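PDB 6TGF: exopolysaccharide biosynthesis protein from Pantoea stewartii subsp. stewartii DC283, which modifies the glycan biofilm of this plant pathogen, probably as a hydrolase acting on exopolysaccharide, and has a phage tailspike-like parallel beta-helix fold. Local coordinates for residues F239-I244 against K256-W261; C283-G286 against F292-I295; G216-G221 against H225-V230. All coordinates share one frame; numbering follows the deposited sequence.

Contact 1: F239-I244 against K256-W261. With EDO (1,2-ethanediol), chain C.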
loop_
_atom_site.group_PDB
_atom_site.type_symbol
_atom_site.label_atom_id
_atom_site.label_comp_id
_atom_site.label_asym_id
_atom_site.label_seq_id
_atom_site.Cartn_x
_atom_site.Cartn_y
_atom_site.Cartn_z
ATOM N N PHE B 239 25.857 0.701 20.754
ATOM C CA PHE B 239 26.393 1.258 22.026
ATOM C C PHE B 239 26.951 0.116 22.886
ATOM O O PHE B 239 28.011 0.305 23.511
ATOM C CB PHE B 239 25.326 2.033 22.809
ATOM C CG PHE B 239 24.996 3.422 22.312
ATOM C CD1 PHE B 239 25.828 4.104 21.435
ATOM C CD2 PHE B 239 23.854 4.069 22.762
ATOM C CE1 PHE B 239 25.511 5.383 21.001
ATOM C CE2 PHE B 239 23.540 5.348 22.329
ATOM C CZ PHE B 239 24.369 6.004 21.450
ATOM N N ASP B 240 26.266 -1.033 22.895
ATOM C CA ASP B 240 26.650 -2.241 23.676
ATOM C C ASP B 240 27.918 -2.869 23.087
ATOM O O ASP B 240 28.594 -3.606 23.831
ATOM C CB ASP B 240 25.511 -3.262 23.721
ATOM C CG ASP B 240 24.268 -2.749 24.426
ATOM O OD1 ASP B 240 24.400 -2.269 25.570
ATOM O OD2 ASP B 240 23.183 -2.818 23.819
ATOM N N PHE B 241 28.220 -2.599 21.811
ATOM C CA PHE B 241 29.408 -3.120 21.084
ATOM C C PHE B 241 30.483 -2.028 20.955
ATOM O O PHE B 241 31.481 -2.260 20.247
ATOM C CB PHE B 241 28.980 -3.711 19.737
ATOM C CG PHE B 241 28.285 -5.043 19.858
ATOM C CD1 PHE B 241 26.935 -5.116 20.167
ATOM C CD2 PHE B 241 28.988 -6.228 19.687
ATOM C CE1 PHE B 241 26.300 -6.343 20.292
ATOM C CE2 PHE B 241 28.352 -7.455 19.814
ATOM C CZ PHE B 241 27.010 -7.511 20.114
ATOM N N GLY B 242 30.291 -0.885 21.628
ATOM C CA GLY B 242 31.328 0.144 21.852
ATOM C C GLY B 242 31.249 1.311 20.878
ATOM O O GLY B 242 32.231 2.077 20.811
ATOM N N ALA B 243 30.137 1.462 20.152
ATOM C CA ALA B 243 29.900 2.595 19.226
ATOM C C ALA B 243 29.662 3.871 20.043
ATOM O O ALA B 243 29.117 3.766 21.159
ATOM C CB ALA B 243 28.736 2.303 18.314
ATOM N N ILE B 244 30.078 5.023 19.508
ATOM C CA ILE B 244 29.885 6.369 20.128
ATOM C C ILE B 244 29.156 7.259 19.116
ATOM O O ILE B 244 29.657 7.395 17.983
ATOM C CB ILE B 244 31.234 6.972 20.574
ATOM C CG1 ILE B 244 31.980 6.043 21.536
ATOM C CG2 ILE B 244 31.038 8.358 21.176
ATOM C CD1 ILE B 244 33.443 6.381 21.714
ATOM N N LYS B 256 30.975 -4.399 12.893
ATOM C CA LYS B 256 31.590 -5.713 12.557
ATOM C C LYS B 256 31.394 -6.692 13.722
ATOM O O LYS B 256 31.077 -7.866 13.454
ATOM C CB LYS B 256 33.074 -5.544 12.224
ATOM C CG LYS B 256 33.363 -4.828 10.911
ATOM C CD LYS B 256 34.782 -5.015 10.425
ATOM C CE LYS B 256 35.179 -4.044 9.332
ATOM N NZ LYS B 256 36.139 -3.026 9.821
ATOM N N ALA B 257 31.578 -6.225 14.962
ATOM C CA ALA B 257 31.452 -7.026 16.203
ATOM C C ALA B 257 30.003 -7.497 16.377
ATOM O O ALA B 257 29.796 -8.715 16.574
ATOM C CB ALA B 257 31.912 -6.220 17.393
ATOM N N MET B 258 29.043 -6.567 16.308
ATOM C CA MET B 258 27.593 -6.845 16.492
ATOM C C MET B 258 27.109 -7.767 15.368
ATOM O O MET B 258 26.268 -8.644 15.652
ATOM C CB MET B 258 26.758 -5.561 16.491
ATOM C CG MET B 258 25.310 -5.797 16.886
ATOM S SD MET B 258 24.374 -4.271 17.124
ATOM C CE MET B 258 22.909 -4.911 17.933
ATOM N N TYR B 259 27.616 -7.575 14.147
ATOM C CA TYR B 259 27.274 -8.414 12.970
ATOM C C TYR B 259 27.716 -9.857 13.228
ATOM O O TYR B 259 26.869 -10.765 13.165
ATOM C CB TYR B 259 27.924 -7.907 11.681
ATOM C CG TYR B 259 27.518 -8.715 10.473
ATOM C CD1 TYR B 259 26.186 -8.797 10.110
ATOM C CD2 TYR B 259 28.440 -9.431 9.725
ATOM C CE1 TYR B 259 25.777 -9.547 9.021
ATOM C CE2 TYR B 259 28.048 -10.183 8.627
ATOM C CZ TYR B 259 26.711 -10.240 8.274
ATOM O OH TYR B 259 26.285 -10.964 7.200
ATOM N N GLN B 260 29.007 -10.048 13.510
ATOM C CA GLN B 260 29.626 -11.388 13.694
ATOM C C GLN B 260 28.956 -12.095 14.879
ATOM O O GLN B 260 28.762 -13.321 14.789
ATOM C CB GLN B 260 31.139 -11.278 13.893
ATOM C CG GLN B 260 31.886 -12.538 13.475
ATOM C CD GLN B 260 33.144 -12.764 14.278
ATOM O OE1 GLN B 260 33.124 -12.777 15.508
ATOM N NE2 GLN B 260 34.254 -12.958 13.584
ATOM N N TRP B 261 28.611 -11.349 15.936
ATOM C CA TRP B 261 27.847 -11.860 17.108
ATOM C C TRP B 261 26.503 -12.430 16.638
ATOM O O TRP B 261 26.214 -13.597 16.962
ATOM C CB TRP B 261 27.642 -10.772 18.171
ATOM C CG TRP B 261 26.630 -11.152 19.210
ATOM C CD1 TRP B 261 26.830 -11.954 20.296
ATOM C CD2 TRP B 261 25.243 -10.770 19.246
ATOM N NE1 TRP B 261 25.669 -12.089 21.008
ATOM C CE2 TRP B 261 24.679 -11.374 20.390
ATOM C CE3 TRP B 261 24.426 -9.978 18.431
ATOM C CZ2 TRP B 261 23.338 -11.206 20.735
ATOM C CZ3 TRP B 261 23.101 -9.813 18.772
ATOM C CH2 TRP B 261 22.567 -10.420 19.909
HETATM C C1 EDO C . 34.281 -0.405 19.437
HETATM O O1 EDO C . 34.604 -1.739 19.096
HETATM C C2 EDO C . 35.053 0.102 20.603
HETATM O O2 EDO C . 36.136 0.954 20.272
#
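F241 and M258, with CA atoms 6.2 Å apart, mark the place where the irregular loop 239-244 comes against helix 252-265, just ahead of the parallel beta-helix, a position consistent with the N-terminal cap that many parallel beta-helices have. No hydrogen bond crosses between the segments. The loop turns on its own bond from G242 N to F239 O, the helix keeps its i to i+4 bonds, such as W261 N to A257 O, and the joint illustrates how one aromatic side chain can dock a loop on a helix. One face of the F241 ring rests on the helix backbone: M258 CA lies 3.5 Å from the ring centroid and 15° off the normal, a CH-pi contact. M258 is extended, CG anti to the backbone N (chi1 -171°), which carries CG to 3.6 Å from F241 CE1. Its SD makes a Met-aromatic contact, oblique to the F241 ring. A257 CB lies 3.7 Å from F241 CD2. One turn on, the five-membered ring of W261 meets the F241 ring obliquely, planes 55° apart, and W261 CB lies 3.8 Å from F241 CE2. At the backbone, F241 O takes a weak hydrogen bond, 3.4 Å long, from O1 of a 1,2-ethanediol probably derived from the crystallisation liquor.

Contact 2: C283-G286 against F292-I295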
loop_
_atom_site.group_PDB
_atom_site.type_symbol
_atom_site.label_atom_id
_atom_site.label_comp_id
_atom_site.label_asym_id
_atom_site.label_seq_id
_atom_site.Cartn_x
_atom_site.Cartn_y
_atom_site.Cartn_z
ATOM N N CYS B 283 32.807 -1.206 5.609
ATOM C CA CYS B 283 32.635 -2.536 6.253
ATOM C C CYS B 283 32.451 -3.603 5.168
ATOM O O CYS B 283 31.444 -3.528 4.435
ATOM C CB CYS B 283 31.441 -2.541 7.200
ATOM S SG CYS B 283 31.698 -1.542 8.691
ATOM N N ASP B 284 33.390 -4.550 5.075
ATOM C CA ASP B 284 33.388 -5.648 4.072
ATOM C C ASP B 284 32.964 -6.955 4.755
ATOM O O ASP B 284 33.792 -7.542 5.475
ATOM C CB ASP B 284 34.751 -5.770 3.385
ATOM C CG ASP B 284 34.724 -6.542 2.075
ATOM O OD1 ASP B 284 34.002 -7.559 2.002
ATOM O OD2 ASP B 284 35.424 -6.117 1.132
ATOM N N PHE B 285 31.714 -7.377 4.536
ATOM C CA PHE B 285 31.167 -8.707 4.914
ATOM C C PHE B 285 31.042 -9.568 3.650
ATOM O O PHE B 285 30.067 -10.341 3.528
ATOM C CB PHE B 285 29.808 -8.558 5.607
ATOM C CG PHE B 285 29.713 -7.433 6.606
ATOM C CD1 PHE B 285 30.307 -7.537 7.854
ATOM C CD2 PHE B 285 29.016 -6.272 6.303
ATOM C CE1 PHE B 285 30.210 -6.503 8.774
ATOM C CE2 PHE B 285 28.921 -5.238 7.224
ATOM C CZ PHE B 285 29.516 -5.358 8.458
ATOM N N GLY B 286 32.016 -9.444 2.741
ATOM C CA GLY B 286 31.922 -9.925 1.348
ATOM C C GLY B 286 32.411 -11.353 1.179
ATOM O O GLY B 286 32.880 -11.948 2.173
ATOM N N PHE B 292 21.149 -13.962 5.979
ATOM C CA PHE B 292 20.559 -12.689 6.472
ATOM C C PHE B 292 21.624 -11.595 6.594
ATOM O O PHE B 292 22.753 -11.877 7.046
ATOM C CB PHE B 292 19.894 -12.906 7.834
ATOM C CG PHE B 292 18.388 -12.949 7.808
ATOM C CD1 PHE B 292 17.712 -13.903 7.062
ATOM C CD2 PHE B 292 17.646 -12.040 8.546
ATOM C CE1 PHE B 292 16.325 -13.942 7.048
ATOM C CE2 PHE B 292 16.260 -12.080 8.532
ATOM C CZ PHE B 292 15.603 -13.029 7.783
ATOM N N PHE B 293 21.249 -10.373 6.203
ATOM C CA PHE B 293 21.888 -9.099 6.626
ATOM C C PHE B 293 20.793 -8.060 6.877
ATOM O O PHE B 293 20.203 -7.559 5.903
ATOM C CB PHE B 293 22.888 -8.581 5.589
ATOM C CG PHE B 293 23.647 -7.359 6.044
ATOM C CD1 PHE B 293 23.121 -6.086 5.880
ATOM C CD2 PHE B 293 24.879 -7.484 6.663
ATOM C CE1 PHE B 293 23.819 -4.968 6.314
ATOM C CE2 PHE B 293 25.576 -6.367 7.096
ATOM C CZ PHE B 293 25.046 -5.110 6.919
ATOM N N ARG B 294 20.522 -7.762 8.149
ATOM C CA ARG B 294 19.620 -6.661 8.572
ATOM C C ARG B 294 20.478 -5.520 9.128
ATOM O O ARG B 294 21.481 -5.804 9.806
ATOM C CB ARG B 294 18.600 -7.156 9.603
ATOM C CG ARG B 294 17.728 -6.056 10.193
ATOM C CD ARG B 294 16.874 -6.561 11.336
ATOM N NE ARG B 294 16.113 -5.495 11.979
ATOM C CZ ARG B 294 16.600 -4.616 12.853
ATOM N NH1 ARG B 294 17.875 -4.646 13.208
ATOM N NH2 ARG B 294 15.804 -3.695 13.371
ATOM N N ILE B 295 20.097 -4.278 8.826
ATOM C CA ILE B 295 20.724 -3.049 9.390
ATOM C C ILE B 295 19.636 -1.974 9.490
ATOM O O ILE B 295 18.927 -1.757 8.489
ATOM C CB ILE B 295 21.951 -2.624 8.552
ATOM C CG1 ILE B 295 22.787 -1.560 9.265
ATOM C CG2 ILE B 295 21.555 -2.180 7.152
ATOM C CD1 ILE B 295 24.237 -1.554 8.844
#
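F293 touches F285 where strand 292-295 lies across from the short segment 283-286, the CA atoms of F293 and F285 being 9.4 Å apart, and the route along the strand shows how neighbouring residues can serve quite different parts of a fold. At its start, F292 turns its backbone to helix 252-265, the O atom accepting a hydrogen bond from Q263 NE2. F293 comes next and points toward the other segment. Its CG is anti to the backbone N (chi1 -175°), which sends the ring across the gap. The leading atom is F293 CE2, 3.5 Å from F285 CD2 and equally near F285 CE2, while F293 CZ lies 3.9 Å from F285 CE2. The two side chains cross at about a right angle, but the ring planes are turned by only 43° with centroids 5.4 Å apart, an oblique pair. Y259 of the helix meets both rings, and I255 also packs on F285. This is the first part of the parallel beta-helix: strand 283-284 is the outermost strand of a parallel sheet continued by 318-324, whereas 290-296 belongs to another side of the coil and runs parallel to 327-330. F293 bonds through its backbone to W326 and E328, and its ring also rests on V322 and A324. R294 reaches both its own chain and the subunit interface: its guanidinium binds I269 O and Q272 OE1 of its own chain and N301 OD1 of the second subunit, whose F302 packs on it. I295 again points toward 283-286, but its side chain meets F320 and I329 of the following coil.

Contact 3: G216-G221 against H225-V230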
loop_
_atom_site.group_PDB
_atom_site.type_symbol
_atom_site.label_atom_id
_atom_site.label_comp_id
_atom_site.label_asym_id
_atom_site.label_seq_id
_atom_site.Cartn_x
_atom_site.Cartn_y
_atom_site.Cartn_z
ATOM N N GLY B 216 30.731 -7.126 22.946
ATOM C CA GLY B 216 29.354 -6.632 23.161
ATOM C C GLY B 216 28.628 -7.361 24.278
ATOM O O GLY B 216 28.140 -6.687 25.201
ATOM N N VAL B 217 28.535 -8.689 24.183
ATOM C CA VAL B 217 27.795 -9.559 25.145
ATOM C C VAL B 217 28.800 -10.287 26.051
ATOM O O VAL B 217 28.506 -10.423 27.255
ATOM C CB VAL B 217 26.866 -10.533 24.395
ATOM C CG1 VAL B 217 26.095 -11.437 25.346
ATOM C CG2 VAL B 217 25.905 -9.788 23.478
ATOM N N ILE B 218 29.935 -10.730 25.497
ATOM C CA ILE B 218 31.036 -11.431 26.228
ATOM C C ILE B 218 32.284 -10.538 26.221
ATOM O O ILE B 218 32.780 -10.232 25.119
ATOM C CB ILE B 218 31.330 -12.809 25.597
ATOM C CG1 ILE B 218 30.097 -13.717 25.577
ATOM C CG2 ILE B 218 32.514 -13.479 26.283
ATOM C CD1 ILE B 218 29.648 -14.198 26.937
ATOM N N PHE B 219 32.762 -10.147 27.408
ATOM C CA PHE B 219 34.062 -9.459 27.634
ATOM C C PHE B 219 34.946 -10.367 28.494
ATOM O O PHE B 219 34.603 -10.590 29.673
ATOM C CB PHE B 219 33.849 -8.097 28.297
ATOM C CG PHE B 219 32.940 -7.171 27.531
ATOM C CD1 PHE B 219 33.441 -6.339 26.544
ATOM C CD2 PHE B 219 31.579 -7.143 27.793
ATOM C CE1 PHE B 219 32.600 -5.494 25.837
ATOM C CE2 PHE B 219 30.739 -6.298 27.086
ATOM C CZ PHE B 219 31.251 -5.474 26.110
ATOM N N SER B 220 36.037 -10.880 27.916
ATOM C CA SER B 220 36.906 -11.925 28.519
ATOM C C SER B 220 38.284 -11.355 28.874
ATOM O O SER B 220 38.749 -10.426 28.181
ATOM C CB SER B 220 37.025 -13.120 27.611
ATOM O OG SER B 220 37.440 -12.731 26.313
ATOM N N GLY B 221 38.892 -11.904 29.930
ATOM C CA GLY B 221 40.279 -11.640 30.350
ATOM C C GLY B 221 41.087 -12.923 30.366
ATOM O O GLY B 221 40.728 -13.850 29.615
ATOM N N HIS B 225 35.681 -14.481 31.990
ATOM C CA HIS B 225 34.871 -13.568 31.143
ATOM C C HIS B 225 33.647 -13.088 31.925
ATOM O O HIS B 225 33.349 -13.670 32.989
ATOM C CB HIS B 225 34.489 -14.249 29.820
ATOM C CG HIS B 225 33.353 -15.212 29.926
ATOM N ND1 HIS B 225 33.544 -16.553 30.192
ATOM C CD2 HIS B 225 32.021 -15.039 29.792
ATOM C CE1 HIS B 225 32.377 -17.163 30.221
ATOM N NE2 HIS B 225 31.426 -16.256 29.981
ATOM N N TRP B 226 32.988 -12.049 31.408
ATOM C CA TRP B 226 31.703 -11.503 31.912
ATOM C C TRP B 226 30.664 -11.585 30.791
ATOM O O TRP B 226 30.967 -11.122 29.677
ATOM C CB TRP B 226 31.884 -10.063 32.405
ATOM C CG TRP B 226 32.864 -9.922 33.528
ATOM C CD1 TRP B 226 34.206 -9.709 33.417
ATOM C CD2 TRP B 226 32.579 -9.975 34.937
ATOM N NE1 TRP B 226 34.775 -9.627 34.658
ATOM C CE2 TRP B 226 33.805 -9.786 35.611
ATOM C CE3 TRP B 226 31.417 -10.164 35.694
ATOM C CZ2 TRP B 226 33.897 -9.782 37.002
ATOM C CZ3 TRP B 226 31.509 -10.159 37.069
ATOM C CH2 TRP B 226 32.734 -9.970 37.712
ATOM N N ARG B 227 29.497 -12.165 31.081
ATOM C CA ARG B 227 28.366 -12.304 30.125
ATOM C C ARG B 227 27.302 -11.261 30.481
ATOM O O ARG B 227 26.868 -11.234 31.649
ATOM C CB ARG B 227 27.820 -13.736 30.154
ATOM C CG ARG B 227 26.556 -13.956 29.332
ATOM C CD ARG B 227 26.338 -15.405 28.917
ATOM N NE ARG B 227 27.179 -16.344 29.659
ATOM C CZ ARG B 227 28.107 -17.152 29.133
ATOM N NH1 ARG B 227 28.327 -17.186 27.828
ATOM N NH2 ARG B 227 28.809 -17.945 29.927
ATOM N N ARG B 228 26.925 -10.423 29.510
ATOM C CA ARG B 228 25.873 -9.384 29.655
ATOM C C ARG B 228 24.539 -10.073 29.965
ATOM O O ARG B 228 24.228 -11.083 29.300
ATOM C CB ARG B 228 25.765 -8.547 28.378
ATOM C CG ARG B 228 24.825 -7.356 28.496
ATOM C CD ARG B 228 24.743 -6.544 27.218
ATOM N NE ARG B 228 24.953 -5.131 27.503
ATOM C CZ ARG B 228 26.081 -4.460 27.288
ATOM N NH1 ARG B 228 27.136 -5.049 26.749
ATOM N NH2 ARG B 228 26.148 -3.180 27.603
ATOM N N VAL B 229 23.794 -9.553 30.945
ATOM C CA VAL B 229 22.403 -9.992 31.260
ATOM C C VAL B 229 21.469 -9.296 30.265
ATOM O O VAL B 229 21.266 -8.072 30.401
ATOM C CB VAL B 229 22.013 -9.694 32.721
ATOM C CG1 VAL B 229 20.591 -10.145 33.028
ATOM C CG2 VAL B 229 22.988 -10.320 33.706
ATOM N N VAL B 230 20.950 -10.051 29.292
ATOM C CA VAL B 230 20.086 -9.548 28.183
ATOM C C VAL B 230 18.718 -10.228 28.296
ATOM O O VAL B 230 18.625 -11.430 27.975
ATOM C CB VAL B 230 20.734 -9.798 26.807
ATOM C CG1 VAL B 230 19.969 -9.108 25.689
ATOM C CG2 VAL B 230 22.195 -9.378 26.779
#
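F219 and W226 form the antiparallel hydrogen-bonded pair at the heart of this contact, which illustrates how a regular backbone ladder can have two unlike faces. W226 N gives to F219 O at 2.8 Å, and F219 N gives to W226 O at 3.1 Å. A third bond, R228 N to V217 O at 2.8 Å, carries the ladder past the strand proper, and the strand axes run 172° apart in direction. The face bearing F219 and W226 is covered by helix 173-176, through V173 and L176, and W226 NE1 is satisfied by T179 O. R228 comes to the F219 ring at its edge, with NH1 3.8 Å from F219 CE2 and the guanidinium plane turned 60° from the ring. Its NH2 is held by G200 O and by a salt bridge to D240, so the charge is met within the protein; a further approach of R228 NH1 to G216 O is modelled too short to be trusted. On the other face I218 and H225 are packed as well, and the solvent side is confined to R227, with S220 partly exposed. I218 CD1 bridges two neighbours on the opposing strand, 3.8 Å from H225 CD2 and 3.4 Å from R227 NH1. R227 runs alongside I218, pointing the same way, and a bend about its CG-CD bond (chi3 15°) folds the guanidinium back to bring NH1 there. Near the turn, S220 CB and H225 CB are 3.5 Å apart. Ahead of the ladder, D214 OD1 accepts the backbone N-H groups of G216, V217 and I218. The whole is a beta hairpin, with 218-221 as the outermost strand, within the chain, of a mixed five-stranded sheet.

Along the chain the order is contact 3, contact 1, contact 2; they follow one another without overlap, and their centres keep the same course: 13 Å from contact 3 to contact 1 and 13 Å on to contact 2, with 23 Å between the outer two. Helix 252-265 is the joint. On one side, W261 NE1 packs 3.4 Å from V217 CG2, and F241 CD2 of the preceding loop lies 3.5 Å from G216 CA, which ties helix and loop to the hairpin. On the other, K256 CA comes to 4.1 Å from F285 CE1. Together they make a chain of mostly buried contacts leading from the hairpin sheet to the start of the parallel beta-helix.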